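Local coordinates for protein succinylglutamate desuccinylase (Chromobacterium violaceum, PDB 1YW4) that probably hydrolyses N-succinyl-L-glutamate to succinate and L-glutamate with one zinc ion per subunit, the last step of arginine breakdown by the AST pathway, at residues Leu128-Phe136 / Phe198-Ala208. Sequence-based numbering, arbitrary orientation.
Sequences LETLAAEFF and FSYFTSQYCEA
Glu-129 lays its whole side chain over one face of the Phe-201 ring, the carboxylate stacked only 4° from the ring plane. Its CB makes a CH-pi contact 3.8 Å from the ring centroid. Phe-201 reaches across because its CG stands anti to the backbone N (chi1 172°), and a flat ring suits an extended, partly aliphatic chain. The carboxylate also lies over the ring, and there OE2 accepts a hydrogen bond from Gly-111 N.

A second CH-pi contact joins the other ends of the segments: Ala-208 CB sits over the centre of the Phe-136 ring, 4.2 Å from its centroid, while Phe-135 covers the opposite face. Thr-202 suits the edge of this ring by turning its methyl CG2 to it.

Apolar packing fills the middle. Small residues let the backbones draw close, and Cys-206 SG lies 3.7 Å from Ala-133 CA. The methyl of Ala-133 touches the edge of Tyr-205, 3.9 Å from CE1. Ala-132 CB packs against both Phe-198 CZ (4.1 Å) and Thr-202 CG2 (4.2 Å). Phe-198 also stacks on Phe-109 and meets His-145 edge-to-face, linking the contact to the zinc site, its side chain about 6 Å from that of the zinc ligand His-149.

The 128-136 part of helix 120-137 crosses helix 198-205 at -37° in the zinc exopeptidase-like catalytic domain of the AspA/AstE family, beside strands 48-53 and 143-151. No hydrogen bond crosses between the segments, so their fit rests on shape, dispersion and CH-pi contacts, with Glu-129's carboxylate steadied by an outside backbone N-H.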
loop_
_atom_site.group_PDB
_atom_site.type_symbol
_atom_site.label_atom_id
_atom_site.label_comp_id
_atom_site.label_asym_id
_atom_site.label_seq_id
_atom_site.Cartn_x
_atom_site.Cartn_y
_atom_site.Cartn_z
ATOM N N LEU A 128 35.062 -0.046 -3.049
ATOM C CA LEU A 128 34.160 1.099 -2.967
ATOM C C LEU A 128 33.317 1.064 -1.690
ATOM O O LEU A 128 33.020 2.115 -1.104
ATOM C CB LEU A 128 33.258 1.146 -4.208
ATOM C CG LEU A 128 33.959 1.358 -5.565
ATOM C CD1 LEU A 128 32.910 1.320 -6.669
ATOM C CD2 LEU A 128 34.722 2.690 -5.595
ATOM N N GLU A 129 32.911 -0.135 -1.274
ATOM C CA GLU A 129 32.129 -0.297 -0.044
ATOM C C GLU A 129 32.981 0.171 1.130
ATOM O O GLU A 129 32.561 0.982 1.953
ATOM C CB GLU A 129 31.757 -1.775 0.193
ATOM C CG GLU A 129 30.816 -2.397 -0.836
ATOM C CD GLU A 129 30.242 -3.732 -0.378
ATOM O OE1 GLU A 129 30.875 -4.393 0.472
ATOM O OE2 GLU A 129 29.164 -4.128 -0.870
ATOM N N THR A 130 34.199 -0.342 1.193
ATOM C CA THR A 130 35.116 0.008 2.274
ATOM C C THR A 130 35.382 1.515 2.336
ATOM O O THR A 130 35.286 2.118 3.400
ATOM C CB THR A 130 36.438 -0.757 2.109
ATOM O OG1 THR A 130 36.167 -2.166 2.122
ATOM C CG2 THR A 130 37.403 -0.417 3.229
ATOM N N LEU A 131 35.725 2.113 1.195
ATOM C CA LEU A 131 35.979 3.547 1.136
ATOM C C LEU A 131 34.762 4.341 1.615
ATOM O O LEU A 131 34.900 5.270 2.400
ATOM C CB LEU A 131 36.355 3.961 -0.289
ATOM C CG LEU A 131 37.829 3.798 -0.698
ATOM C CD1 LEU A 131 38.323 2.411 -0.341
ATOM C CD2 LEU A 131 37.987 4.045 -2.210
ATOM N N ALA A 132 33.574 3.972 1.146
ATOM C CA ALA A 132 32.353 4.650 1.551
ATOM C C ALA A 132 32.146 4.478 3.044
ATOM O O ALA A 132 31.800 5.432 3.733
ATOM C CB ALA A 132 31.145 4.092 0.788
ATOM N N ALA A 133 32.363 3.266 3.553
ATOM C CA ALA A 133 32.190 3.023 4.982
ATOM C C ALA A 133 33.126 3.905 5.812
ATOM O O ALA A 133 32.698 4.512 6.791
ATOM C CB ALA A 133 32.437 1.551 5.309
ATOM N N GLU A 134 34.395 3.980 5.420
ATOM C CA GLU A 134 35.360 4.787 6.162
ATOM C C GLU A 134 35.032 6.273 6.043
ATOM O O GLU A 134 35.222 7.040 6.984
ATOM C CB GLU A 134 36.782 4.515 5.663
ATOM C CG GLU A 134 37.185 3.050 5.760
ATOM C CD GLU A 134 38.601 2.789 5.255
ATOM O OE1 GLU A 134 39.075 3.539 4.372
ATOM O OE2 GLU A 134 39.238 1.824 5.732
ATOM N N PHE A 135 34.526 6.671 4.882
ATOM C CA PHE A 135 34.156 8.059 4.660
ATOM C C PHE A 135 33.015 8.484 5.574
ATOM O O PHE A 135 33.076 9.531 6.221
ATOM C CB PHE A 135 33.708 8.266 3.213
ATOM C CG PHE A 135 33.235 9.661 2.918
ATOM C CD1 PHE A 135 34.135 10.720 2.898
ATOM C CD2 PHE A 135 31.900 9.908 2.609
ATOM C CE1 PHE A 135 33.717 12.005 2.567
ATOM C CE2 PHE A 135 31.467 11.189 2.276
ATOM C CZ PHE A 135 32.382 12.241 2.254
ATOM N N PHE A 136 31.962 7.682 5.618
ATOM C CA PHE A 136 30.829 8.041 6.441
ATOM C C PHE A 136 31.060 7.856 7.931
ATOM O O PHE A 136 30.408 8.504 8.748
ATOM C CB PHE A 136 29.582 7.279 6.002
ATOM C CG PHE A 136 28.940 7.838 4.761
ATOM C CD1 PHE A 136 28.577 9.182 4.689
ATOM C CD2 PHE A 136 28.669 7.011 3.677
ATOM C CE1 PHE A 136 27.951 9.694 3.558
ATOM C CE2 PHE A 136 28.043 7.513 2.547
ATOM C CZ PHE A 136 27.683 8.855 2.484
ATOM N N PHE A 198 24.463 -0.154 -4.624
ATOM C CA PHE A 198 25.338 0.695 -3.849
ATOM C C PHE A 198 24.530 1.538 -2.860
ATOM O O PHE A 198 24.932 1.698 -1.708
ATOM C CB PHE A 198 26.154 1.589 -4.793
ATOM C CG PHE A 198 27.383 2.187 -4.159
ATOM C CD1 PHE A 198 27.899 1.668 -2.970
ATOM C CD2 PHE A 198 28.031 3.271 -4.754
ATOM C CE1 PHE A 198 29.043 2.218 -2.380
ATOM C CE2 PHE A 198 29.174 3.825 -4.173
ATOM C CZ PHE A 198 29.679 3.297 -2.978
ATOM N N SER A 199 23.384 2.061 -3.295
ATOM C CA SER A 199 22.567 2.887 -2.406
ATOM C C SER A 199 22.000 2.088 -1.225
ATOM O O SER A 199 21.764 2.640 -0.148
ATOM C CB SER A 199 21.430 3.579 -3.176
ATOM O OG SER A 199 20.479 2.654 -3.654
ATOM N N TYR A 200 21.764 0.795 -1.417
ATOM C CA TYR A 200 21.264 -0.017 -0.317
ATOM C C TYR A 200 22.411 -0.187 0.684
ATOM O O TYR A 200 22.227 -0.004 1.889
ATOM C CB TYR A 200 20.814 -1.396 -0.805
ATOM C CG TYR A 200 20.385 -2.285 0.337
ATOM C CD1 TYR A 200 19.243 -1.990 1.073
ATOM C CD2 TYR A 200 21.157 -3.379 0.725
ATOM C CE1 TYR A 200 18.882 -2.754 2.169
ATOM C CE2 TYR A 200 20.808 -4.152 1.818
ATOM C CZ TYR A 200 19.668 -3.832 2.536
ATOM O OH TYR A 200 19.307 -4.580 3.626
ATOM N N PHE A 201 23.595 -0.530 0.174
ATOM C CA PHE A 201 24.769 -0.727 1.024
ATOM C C PHE A 201 25.036 0.467 1.933
ATOM O O PHE A 201 25.194 0.305 3.145
ATOM C CB PHE A 201 26.029 -0.995 0.185
ATOM C CG PHE A 201 27.297 -1.017 1.002
ATOM C CD1 PHE A 201 27.586 -2.099 1.839
ATOM C CD2 PHE A 201 28.157 0.081 1.008
ATOM C CE1 PHE A 201 28.707 -2.083 2.674
ATOM C CE2 PHE A 201 29.281 0.107 1.840
ATOM C CZ PHE A 201 29.556 -0.975 2.675
ATOM N N THR A 202 25.085 1.670 1.364
ATOM C CA THR A 202 25.364 2.849 2.186
ATOM C C THR A 202 24.223 3.155 3.152
ATOM O O THR A 202 24.452 3.509 4.314
ATOM C CB THR A 202 25.682 4.098 1.319
ATOM O OG1 THR A 202 24.617 4.342 0.398
ATOM C CG2 THR A 202 26.983 3.885 0.545
ATOM N N SER A 203 22.992 2.996 2.685
ATOM C CA SER A 203 21.843 3.250 3.547
ATOM C C SER A 203 21.816 2.299 4.749
ATOM O O SER A 203 21.583 2.728 5.876
ATOM C CB SER A 203 20.542 3.102 2.757
ATOM O OG SER A 203 19.420 3.211 3.608
ATOM N N GLN A 204 22.067 1.016 4.506
ATOM C CA GLN A 204 22.026 0.024 5.570
ATOM C C GLN A 204 23.315 -0.117 6.385
ATOM O O GLN A 204 23.294 -0.030 7.613
ATOM C CB GLN A 204 21.654 -1.339 4.985
ATOM C CG GLN A 204 21.154 -2.349 6.011
ATOM C CD GLN A 204 19.990 -1.818 6.836
ATOM O OE1 GLN A 204 19.040 -1.248 6.297
ATOM N NE2 GLN A 204 20.058 -2.011 8.150
ATOM N N TYR A 205 24.428 -0.338 5.698
ATOM C CA TYR A 205 25.714 -0.519 6.354
ATOM C C TYR A 205 26.263 0.770 6.942
ATOM O O TYR A 205 26.786 0.770 8.052
ATOM C CB TYR A 205 26.720 -1.098 5.363
ATOM C CG TYR A 205 27.986 -1.629 5.993
ATOM C CD1 TYR A 205 29.112 -0.819 6.157
ATOM C CD2 TYR A 205 28.065 -2.957 6.406
ATOM C CE1 TYR A 205 30.293 -1.331 6.713
ATOM C CE2 TYR A 205 29.230 -3.477 6.962
ATOM C CZ TYR A 205 30.338 -2.661 7.110
ATOM O OH TYR A 205 31.500 -3.194 7.626
ATOM N N CYS A 206 26.141 1.869 6.209
ATOM C CA CYS A 206 26.657 3.145 6.680
ATOM C C CYS A 206 25.530 3.978 7.257
ATOM O O CYS A 206 25.748 5.099 7.712
ATOM C CB CYS A 206 27.315 3.901 5.526
ATOM S SG CYS A 206 28.541 2.939 4.620
ATOM N N GLU A 207 24.332 3.401 7.245
ATOM C CA GLU A 207 23.121 4.047 7.727
ATOM C C GLU A 207 23.040 5.503 7.289
ATOM O O GLU A 207 22.819 6.402 8.094
ATOM C CB GLU A 207 22.987 3.916 9.259
ATOM C CG GLU A 207 24.098 4.525 10.078
ATOM C CD GLU A 207 23.932 4.281 11.576
ATOM O OE1 GLU A 207 24.687 4.894 12.359
ATOM O OE2 GLU A 207 23.054 3.477 11.967
ATOM N N ALA A 208 23.219 5.734 5.993
ATOM C CA ALA A 208 23.143 7.086 5.463
ATOM C C ALA A 208 21.879 7.242 4.633
ATOM O O ALA A 208 21.187 6.264 4.348
ATOM C CB ALA A 208 24.368 7.390 4.614
#